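Local coordinates for protein aspartate aminotransferase (Plasmodium falciparum, PDB 3K7Y) that probably catalyses, as a homodimer with pyridoxal 5'-phosphate as cofactor, the reversible transfer of an amino group from L-aspartate to 2-oxoglutarate, giving oxaloacetate and L-glutamate, at residues L17-E22 with I375-R380; I36-C39 with D45-I48; K97-Q102 with N276-I281; L114-M119 with K272-N277. One frame throughout, in Å; residues are numbered along the deposited sequence.

Contact 1 (L17-E22 with I375-R380)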
# COMPACT_ATOMS: atom_id res chain seq x y z
N LEU A 17 -16.30 5.13 11.82
CA LEU A 17 -16.34 3.69 12.09
C LEU A 17 -17.24 3.23 13.25
O LEU A 17 -17.86 2.18 13.15
CB LEU A 17 -14.93 3.11 12.25
CG LEU A 17 -14.44 2.25 11.09
CD1 LEU A 17 -14.07 3.09 9.88
CD2 LEU A 17 -13.27 1.36 11.51
N LYS A 18 -17.31 4.00 14.34
CA LYS A 18 -18.27 3.70 15.41
C LYS A 18 -19.65 3.48 14.79
O LYS A 18 -20.47 2.73 15.32
CB LYS A 18 -18.40 4.85 16.43
CG LYS A 18 -17.13 5.61 16.78
CD LYS A 18 -17.49 6.96 17.40
CE LYS A 18 -16.26 7.82 17.62
NZ LYS A 18 -16.66 9.24 17.76
N THR A 19 -19.88 4.17 13.67
CA THR A 19 -21.14 4.14 12.95
C THR A 19 -21.19 2.95 12.00
O THR A 19 -22.22 2.29 11.90
CB THR A 19 -21.37 5.46 12.17
OG1 THR A 19 -21.22 6.58 13.06
CG2 THR A 19 -22.76 5.51 11.56
N ALA A 20 -20.08 2.69 11.30
CA ALA A 20 -19.98 1.54 10.39
C ALA A 20 -20.29 0.24 11.14
O ALA A 20 -20.98 -0.64 10.62
CB ALA A 20 -18.60 1.48 9.73
N ARG A 21 -19.76 0.14 12.35
CA ARG A 21 -20.15 -0.89 13.30
C ARG A 21 -21.66 -0.90 13.36
O ARG A 21 -22.30 -1.86 12.92
CB ARG A 21 -19.57 -0.63 14.71
CG ARG A 21 -18.15 -1.19 14.93
CD ARG A 21 -17.72 -1.14 16.40
NE ARG A 21 -16.53 -1.96 16.65
CZ ARG A 21 -16.06 -2.29 17.85
NH1 ARG A 21 -16.66 -1.86 18.96
NH2 ARG A 21 -14.97 -3.05 17.95
N GLU A 22 -22.22 0.20 13.84
CA GLU A 22 -23.66 0.31 14.10
C GLU A 22 -24.59 -0.07 12.93
O GLU A 22 -25.61 -0.73 13.15
CB GLU A 22 -24.00 1.69 14.66
CG GLU A 22 -25.47 1.89 15.06
CD GLU A 22 -26.01 0.81 16.00
OE1 GLU A 22 -26.89 1.15 16.84
OE2 GLU A 22 -25.58 -0.37 15.92
N ILE A 375 -26.18 8.06 10.25
CA ILE A 375 -25.77 9.39 9.81
C ILE A 375 -24.54 9.76 10.64
O ILE A 375 -24.44 9.34 11.79
CB ILE A 375 -26.93 10.38 10.09
CG1 ILE A 375 -26.46 11.83 10.18
CG2 ILE A 375 -27.61 10.01 11.41
CD1 ILE A 375 -27.27 12.67 11.17
N ILE A 376 -23.60 10.53 10.10
CA ILE A 376 -22.41 10.90 10.88
C ILE A 376 -22.72 11.90 12.02
O ILE A 376 -23.62 12.74 11.91
CB ILE A 376 -21.22 11.38 9.98
CG1 ILE A 376 -20.93 10.38 8.86
CG2 ILE A 376 -19.95 11.63 10.81
CD1 ILE A 376 -21.47 10.83 7.46
N ASN A 377 -21.97 11.79 13.11
CA ASN A 377 -22.09 12.63 14.31
C ASN A 377 -22.17 14.14 14.09
O ASN A 377 -22.68 14.86 14.95
CB ASN A 377 -20.90 12.36 15.26
CG ASN A 377 -20.76 10.89 15.59
OD1 ASN A 377 -19.86 10.20 15.08
ND2 ASN A 377 -21.68 10.38 16.42
N ASN A 378 -21.64 14.61 12.96
CA ASN A 378 -21.52 16.06 12.71
C ASN A 378 -22.58 16.70 11.79
O ASN A 378 -22.60 17.93 11.63
CB ASN A 378 -20.09 16.43 12.25
CG ASN A 378 -19.70 15.81 10.90
OD1 ASN A 378 -18.53 15.86 10.51
ND2 ASN A 378 -20.65 15.22 10.18
N GLY A 379 -23.45 15.87 11.20
CA GLY A 379 -24.42 16.34 10.24
C GLY A 379 -24.26 15.82 8.82
O GLY A 379 -25.20 15.90 8.04
N ARG A 380 -23.07 15.31 8.45
CA ARG A 380 -22.79 14.84 7.06
C ARG A 380 -23.74 13.73 6.58
O ARG A 380 -24.13 12.84 7.35
CB ARG A 380 -21.34 14.39 6.91
CG ARG A 380 -20.92 14.21 5.45
CD ARG A 380 -19.52 13.61 5.28
NE ARG A 380 -19.49 12.15 5.37
CZ ARG A 380 -18.40 11.40 5.23
NH1 ARG A 380 -17.21 11.97 5.00
NH2 ARG A 380 -18.49 10.08 5.32
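T19 lays its methyl group against the backbone of the 375-380 loop, with T19 CG2 4.2 Å from I375 O. The branch that touches is the one set anti to the backbone N; the hydroxyl lies beside that N (chi1 -53°), where OG1 bonds back to the carbonyl O of N15, one helical turn earlier. The threonine thus gives its apolar branch to the loop and keeps its polar one within helix 15-23. N377 leans in from the turn toward the same helical face. Its OD1 stands 4.4 Å from T19 OG1 and 4.3 Å from K18 NZ, so both approaches are loose. K18 runs out nearly straight, and its ammonium group is hydrogen-bonded to N15 OD1; N377 also packs on the N15 side chain. Within the loop, I376 to G379 form a type I beta turn, closed by a bond from G379 N to I376 O of 3.2 Å; the positive phi of G379 (115°) suits a glycine. Beyond the turn, R380 sends its guanidinium group to the backbone O of S35 and the side-chain O of the cofactor-contacting N185, with the ring of F355 making a cation-pi contact. The interface is a modest helix-to-turn packing in the small domain of a fold type I aminotransferase, where the N-terminal helix lies against C-terminal chain next to the parallel strand pair 32-33 and 373-374.

Contact 2 (I36-C39 with D45-I48)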
# COMPACT_ATOMS: atom_id res chain seq x y z
N ILE A 36 -21.67 5.93 5.15
CA ILE A 36 -20.68 5.31 4.27
C ILE A 36 -20.10 6.28 3.24
O ILE A 36 -20.83 7.04 2.60
CB ILE A 36 -21.27 4.04 3.55
CG1 ILE A 36 -22.81 4.00 3.61
CG2 ILE A 36 -20.66 2.75 4.12
CD1 ILE A 36 -23.44 3.53 4.96
N GLY A 37 -18.77 6.26 3.11
CA GLY A 37 -18.08 7.10 2.12
C GLY A 37 -18.44 6.75 0.68
O GLY A 37 -18.25 7.56 -0.22
N VAL A 38 -18.97 5.55 0.48
CA VAL A 38 -19.26 5.01 -0.85
C VAL A 38 -20.50 5.63 -1.48
O VAL A 38 -21.31 6.25 -0.79
CB VAL A 38 -19.37 3.45 -0.85
CG1 VAL A 38 -18.29 2.83 0.01
CG2 VAL A 38 -20.75 2.98 -0.38
N CYS A 39 -20.64 5.44 -2.78
CA CYS A 39 -21.80 5.92 -3.51
C CYS A 39 -22.71 4.75 -3.91
O CYS A 39 -22.24 3.78 -4.51
CB CYS A 39 -21.34 6.73 -4.72
SG CYS A 39 -22.38 6.59 -6.15
N ASP A 45 -27.23 -0.61 -3.31
CA ASP A 45 -26.00 -1.39 -3.18
C ASP A 45 -24.89 -0.74 -4.01
O ASP A 45 -25.18 0.04 -4.93
CB ASP A 45 -26.22 -2.84 -3.63
CG ASP A 45 -26.96 -2.95 -4.95
OD1 ASP A 45 -27.12 -4.09 -5.44
OD2 ASP A 45 -27.38 -1.90 -5.50
N LEU A 46 -23.63 -1.06 -3.69
CA LEU A 46 -22.47 -0.35 -4.25
C LEU A 46 -22.48 -0.19 -5.77
O LEU A 46 -22.91 -1.07 -6.51
CB LEU A 46 -21.17 -1.02 -3.82
CG LEU A 46 -19.89 -0.35 -4.34
CD1 LEU A 46 -19.64 0.96 -3.62
CD2 LEU A 46 -18.68 -1.27 -4.25
N HIS A 47 -21.97 0.95 -6.22
CA HIS A 47 -21.94 1.29 -7.63
C HIS A 47 -20.73 0.72 -8.38
O HIS A 47 -19.69 0.45 -7.77
CB HIS A 47 -21.96 2.81 -7.82
CG HIS A 47 -21.93 3.24 -9.25
ND1 HIS A 47 -20.90 3.99 -9.78
CD2 HIS A 47 -22.79 2.99 -10.27
CE1 HIS A 47 -21.14 4.21 -11.06
NE2 HIS A 47 -22.28 3.62 -11.38
N ILE A 48 -20.90 0.53 -9.69
CA ILE A 48 -19.78 0.25 -10.59
C ILE A 48 -20.11 0.51 -12.06
O ILE A 48 -21.17 0.11 -12.53
CB ILE A 48 -19.15 -1.18 -10.37
CG1 ILE A 48 -17.76 -1.27 -11.03
CG2 ILE A 48 -20.13 -2.30 -10.80
CD1 ILE A 48 -16.67 -1.73 -10.10
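V38 and L46 meet with their side chains crossing at about a right angle, the CD1 branch of L46 reaching across to V38 CB at 3.7 Å. L46 extends with CG anti to its backbone N (chi1 -180°), which carries the branched end over to segment 36-39. The same methyl also comes within 3.9 Å of C39 O, so one leucine branch covers both the valine and the carbonyl that follows it. H47 behaves differently: its CB comes toward C39, but the imidazole then turns off in another direction. What remains near the cysteine is the start of the side chain, with H47 CB 4.2 Å from C39 SG. The sulfur stands obliquely to the ring, 5.2 Å from SG to the H47 ring centroid and 44° off the ring normal. Between the backbones runs one weak hydrogen bond, from H47 N to C39 O, 3.3 Å long and well bent at 138°. The backbone N of C39 is hydrogen-bonded to the hydroxyl of Y254, so both backbone polar atoms of the cysteine have partners. L46 packs on K66 of the second subunit, and V38 on Y68 of that subunit, a cofactor-binding residue. The C39 side chain lies about 5 Å from that of K249, which also binds the cofactor, placing this loop close to the pyridoxal-phosphate pocket, where the two subunits of a fold type I aminotransferase meet.

Contact 3 (K97-Q102 with N276-I281)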
# COMPACT_ATOMS: atom_id res chain seq x y z
N LYS A 97 7.53 18.99 -16.27
CA LYS A 97 7.69 19.75 -15.03
C LYS A 97 6.94 19.10 -13.86
O LYS A 97 7.18 19.45 -12.70
CB LYS A 97 7.29 21.22 -15.20
CG LYS A 97 8.18 22.03 -16.18
CD LYS A 97 8.61 23.41 -15.63
CE LYS A 97 7.44 24.24 -15.08
NZ LYS A 97 7.86 25.32 -14.14
N ILE A 98 6.07 18.14 -14.15
CA ILE A 98 5.36 17.43 -13.09
C ILE A 98 5.97 16.07 -12.82
O ILE A 98 6.18 15.26 -13.73
CB ILE A 98 3.88 17.20 -13.40
CG1 ILE A 98 3.18 18.52 -13.73
CG2 ILE A 98 3.19 16.56 -12.22
CD1 ILE A 98 2.11 18.37 -14.77
N CYS A 99 6.26 15.84 -11.54
CA CYS A 99 6.66 14.54 -11.07
C CYS A 99 5.45 13.90 -10.45
O CYS A 99 4.96 14.36 -9.42
CB CYS A 99 7.77 14.65 -10.03
SG CYS A 99 7.95 13.17 -9.02
N THR A 100 4.97 12.83 -11.08
CA THR A 100 3.83 12.11 -10.54
C THR A 100 4.17 10.66 -10.26
O THR A 100 5.07 10.09 -10.88
CB THR A 100 2.58 12.24 -11.44
OG1 THR A 100 2.00 10.94 -11.64
CG2 THR A 100 2.94 12.84 -12.80
N ILE A 101 3.44 10.08 -9.31
CA ILE A 101 3.72 8.75 -8.76
C ILE A 101 2.42 8.03 -8.42
O ILE A 101 1.46 8.68 -8.02
CB ILE A 101 4.61 8.89 -7.52
CG1 ILE A 101 6.06 8.65 -7.91
CG2 ILE A 101 4.20 7.94 -6.37
CD1 ILE A 101 7.02 9.35 -7.03
N GLN A 102 2.38 6.71 -8.60
CA GLN A 102 1.17 5.94 -8.30
C GLN A 102 1.12 5.58 -6.81
O GLN A 102 2.08 5.01 -6.28
CB GLN A 102 1.13 4.66 -9.15
CG GLN A 102 -0.04 3.73 -8.82
CD GLN A 102 -0.00 2.40 -9.58
OE1 GLN A 102 0.42 2.34 -10.74
NE2 GLN A 102 -0.45 1.33 -8.92
N ASN A 276 13.68 10.54 -6.86
CA ASN A 276 14.55 9.70 -6.04
C ASN A 276 14.20 9.77 -4.56
O ASN A 276 14.13 8.74 -3.89
CB ASN A 276 16.03 10.00 -6.28
CG ASN A 276 16.59 9.30 -7.55
OD1 ASN A 276 16.16 8.21 -7.93
ND2 ASN A 276 17.58 9.93 -8.19
N ASN A 277 13.95 10.98 -4.05
CA ASN A 277 13.42 11.17 -2.70
C ASN A 277 12.15 10.36 -2.45
O ASN A 277 11.99 9.74 -1.40
CB ASN A 277 13.13 12.64 -2.42
CG ASN A 277 14.37 13.52 -2.52
OD1 ASN A 277 14.62 14.16 -3.56
ND2 ASN A 277 15.13 13.57 -1.44
N LEU A 278 11.24 10.38 -3.41
CA LEU A 278 9.98 9.68 -3.22
C LEU A 278 10.19 8.18 -3.22
O LEU A 278 9.72 7.50 -2.31
CB LEU A 278 8.92 10.13 -4.23
CG LEU A 278 8.49 11.59 -4.10
CD1 LEU A 278 7.31 11.94 -5.00
CD2 LEU A 278 8.18 11.98 -2.64
N CYS A 279 10.93 7.66 -4.20
CA CYS A 279 11.24 6.23 -4.25
C CYS A 279 11.87 5.80 -2.96
O CYS A 279 11.48 4.81 -2.34
CB CYS A 279 12.18 5.91 -5.41
SG CYS A 279 11.40 6.16 -6.99
N PHE A 280 12.85 6.59 -2.55
CA PHE A 280 13.49 6.40 -1.28
C PHE A 280 12.45 6.26 -0.17
O PHE A 280 12.31 5.19 0.43
CB PHE A 280 14.42 7.57 -1.00
CG PHE A 280 15.22 7.39 0.23
CD1 PHE A 280 14.78 7.90 1.45
CD2 PHE A 280 16.42 6.67 0.18
CE1 PHE A 280 15.53 7.73 2.60
CE2 PHE A 280 17.18 6.49 1.33
CZ PHE A 280 16.73 7.02 2.55
N ILE A 281 11.71 7.34 0.09
CA ILE A 281 10.63 7.30 1.07
C ILE A 281 9.73 6.05 0.96
O ILE A 281 9.49 5.38 1.96
CB ILE A 281 9.80 8.59 1.05
CG1 ILE A 281 10.57 9.69 1.78
CG2 ILE A 281 8.46 8.38 1.72
CD1 ILE A 281 10.10 11.11 1.47
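L278 plugs helix 268-283 onto strand 98-104 through contact with I101 and C99, a helix-on-sheet packing in the large, cofactor-binding domain of the fold type I aminotransferases. The strand is the outermost at its end of the mixed sheet within this chain, and the helix lies against one of its faces. The cross-contact is wholly apolar. C99 and I101, two residues apart on the strand, both direct their side chains at the helix, while T100 between them points the other way, to S78 and Q82 of helix 75-86. The alternation of a beta strand thus distributes one short run of residues between two helices. L278 holds its CG anti to the carbonyl carbon and beside the backbone N (chi1 -65°), which aims its CD1 branch down onto the sheet; C99 SG lies 4.3 Å from that CD1. L278 also touches I263 of strand 258-264 and F116 of helix 105-118, so the leucine is buried from several directions.

Hydrogen bonds stay on either partner's own side. C99 and I101 pair through their backbones with I263 and L261 of strand 258-264, and the helix keeps its regular ladder, with F280 N to N276 O at 2.8 Å. On the helix surface F280 and N277 pack on I11 of the second subunit. At the centre of the interface the I101 and L278 side chains cross obliquely, the terminal methyl CD1 of I101 lying against L278 CB at 3.5 Å and L278 CD1 at 3.3 Å.

Contact 4 (L114-M119 with K272-N277)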
# COMPACT_ATOMS: atom_id res chain seq x y z
N LEU A 114 3.04 13.62 3.15
CA LEU A 114 3.32 14.08 4.50
C LEU A 114 4.66 13.52 4.95
O LEU A 114 5.47 14.24 5.54
CB LEU A 114 2.19 13.71 5.45
CG LEU A 114 0.85 14.42 5.28
CD1 LEU A 114 -0.19 13.75 6.13
CD2 LEU A 114 0.95 15.87 5.67
N GLU A 115 4.92 12.26 4.62
CA GLU A 115 6.24 11.70 4.92
C GLU A 115 7.28 12.55 4.21
O GLU A 115 8.37 12.76 4.72
CB GLU A 115 6.37 10.22 4.52
CG GLU A 115 5.66 9.23 5.41
CD GLU A 115 6.08 9.27 6.88
OE1 GLU A 115 5.70 8.33 7.63
OE2 GLU A 115 6.76 10.22 7.32
N PHE A 116 6.91 13.06 3.04
CA PHE A 116 7.84 13.86 2.24
C PHE A 116 8.05 15.24 2.83
O PHE A 116 9.11 15.84 2.65
CB PHE A 116 7.41 13.97 0.77
CG PHE A 116 8.33 14.82 -0.06
CD1 PHE A 116 9.68 14.47 -0.19
CD2 PHE A 116 7.87 15.95 -0.70
CE1 PHE A 116 10.55 15.24 -0.96
CE2 PHE A 116 8.73 16.74 -1.48
CZ PHE A 116 10.09 16.38 -1.61
N LEU A 117 7.04 15.74 3.52
CA LEU A 117 7.14 17.03 4.16
C LEU A 117 7.99 16.97 5.43
O LEU A 117 8.73 17.92 5.70
CB LEU A 117 5.75 17.65 4.41
CG LEU A 117 4.88 17.99 3.18
CD1 LEU A 117 3.69 18.82 3.56
CD2 LEU A 117 5.65 18.70 2.05
N LYS A 118 7.92 15.88 6.20
CA LYS A 118 8.78 15.74 7.40
C LYS A 118 10.22 15.77 6.96
O LYS A 118 11.10 16.21 7.68
CB LYS A 118 8.49 14.46 8.20
CG LYS A 118 7.94 14.67 9.62
CD LYS A 118 9.02 15.14 10.61
CE LYS A 118 8.51 15.27 12.07
NZ LYS A 118 7.55 16.41 12.34
N MET A 119 10.42 15.30 5.74
CA MET A 119 11.72 15.27 5.10
C MET A 119 12.35 16.64 5.00
O MET A 119 13.56 16.74 4.89
CB MET A 119 11.55 14.72 3.71
CG MET A 119 12.14 13.37 3.53
SD MET A 119 13.59 13.58 2.51
CE MET A 119 13.88 11.86 2.08
N LYS A 272 13.76 15.04 -11.47
CA LYS A 272 14.64 13.89 -11.25
C LYS A 272 15.00 13.63 -9.80
O LYS A 272 15.04 12.49 -9.38
CB LYS A 272 15.94 13.99 -12.07
CG LYS A 272 15.92 13.29 -13.45
CD LYS A 272 17.18 12.43 -13.69
CE LYS A 272 17.57 12.36 -15.16
NZ LYS A 272 18.45 13.49 -15.56
N ILE A 273 15.28 14.69 -9.04
CA ILE A 273 15.60 14.58 -7.61
C ILE A 273 14.38 14.13 -6.78
O ILE A 273 14.39 13.05 -6.20
CB ILE A 273 16.16 15.91 -7.02
CG1 ILE A 273 17.63 16.11 -7.40
CG2 ILE A 273 16.03 15.93 -5.50
CD1 ILE A 273 18.27 17.40 -6.82
N VAL A 274 13.33 14.96 -6.74
CA VAL A 274 12.12 14.64 -6.00
C VAL A 274 11.73 13.17 -6.21
O VAL A 274 11.33 12.46 -5.26
CB VAL A 274 10.95 15.59 -6.39
CG1 VAL A 274 9.77 15.36 -5.51
CG2 VAL A 274 11.38 17.02 -6.25
N PHE A 275 11.87 12.72 -7.45
CA PHE A 275 11.57 11.34 -7.78
C PHE A 275 12.36 10.37 -6.91
O PHE A 275 11.76 9.49 -6.28
CB PHE A 275 11.83 11.07 -9.25
CG PHE A 275 11.29 9.75 -9.73
CD1 PHE A 275 9.92 9.55 -9.85
CD2 PHE A 275 12.15 8.71 -10.05
CE1 PHE A 275 9.40 8.33 -10.30
CE2 PHE A 275 11.65 7.48 -10.50
CZ PHE A 275 10.28 7.29 -10.62
N ASN A 276 13.68 10.54 -6.86
CA ASN A 276 14.55 9.70 -6.04
C ASN A 276 14.20 9.77 -4.56
O ASN A 276 14.13 8.74 -3.89
CB ASN A 276 16.03 10.00 -6.28
CG ASN A 276 16.59 9.30 -7.55
OD1 ASN A 276 16.16 8.21 -7.93
ND2 ASN A 276 17.58 9.93 -8.19
N ASN A 277 13.95 10.98 -4.05
CA ASN A 277 13.42 11.17 -2.70
C ASN A 277 12.15 10.36 -2.45
O ASN A 277 11.99 9.74 -1.40
CB ASN A 277 13.13 12.64 -2.42
CG ASN A 277 14.37 13.52 -2.52
OD1 ASN A 277 14.62 14.16 -3.56
ND2 ASN A 277 15.13 13.57 -1.44
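This is a helix-to-helix contact, buried and largely apolar, joining the C-terminal part of helix 105-118, with M119, to the middle of helix 268-283. The ring of F116 carries it. With CG anti to the backbone N (chi1 178°), the phenyl group projects straight out of its own helix and reaches both V274 and N277, which sit about one turn apart on the other. F116 CZ reaches V274 CG1 at 4.0 Å, and the two side chains cross at about a right angle. Next to it, F116 CE1 meets N277 CB at 3.9 Å, so it is the aliphatic CB of the asparagine that touches the ring. Both partners approach the ring obliquely. M119 adds a second, looser touch: its chain bends at chi2 (-108°) and brings the methyl CE near the N277 side chain. No hydrogen bond joins the two segments, so the fit rests on side-chain packing. Behind it, L114 and L117 cover L125 of strand 124-128, and K118 anchors to the backbone O of G143 and makes a cation-pi contact with F144. From the second subunit, L8 packs on F116 and E9 on I273, consistent with the N-terminal arm of that subunit packing against the two helices, as in this family; I281, a turn further along helix 268-283, rests on F116 and M119.

Overall arrangement
Contacts 3 and 4 form one continuous packing region, their centres about 7 Å apart: both use helix 268-283, strand 98-104 leads directly into helix 105-118, and I281 CD1 lies 3.6 Å from F116 CA. Contacts 1 and 2 have centres about 16 Å apart and nearest atoms about 4 Å apart, without touching. Contact 1 joins segments near the two ends of the chain, with the other three contacts between them in sequence. Contacts 1 and 3, centres about 36 Å apart, lie on opposite sides of the chain's centre, as do 2 and 4. The V38 side chain of contact 2 is about 9 Å from pyridoxal phosphate, that of I101 in contact 3 about 13 Å. All four contacts touch the second subunit.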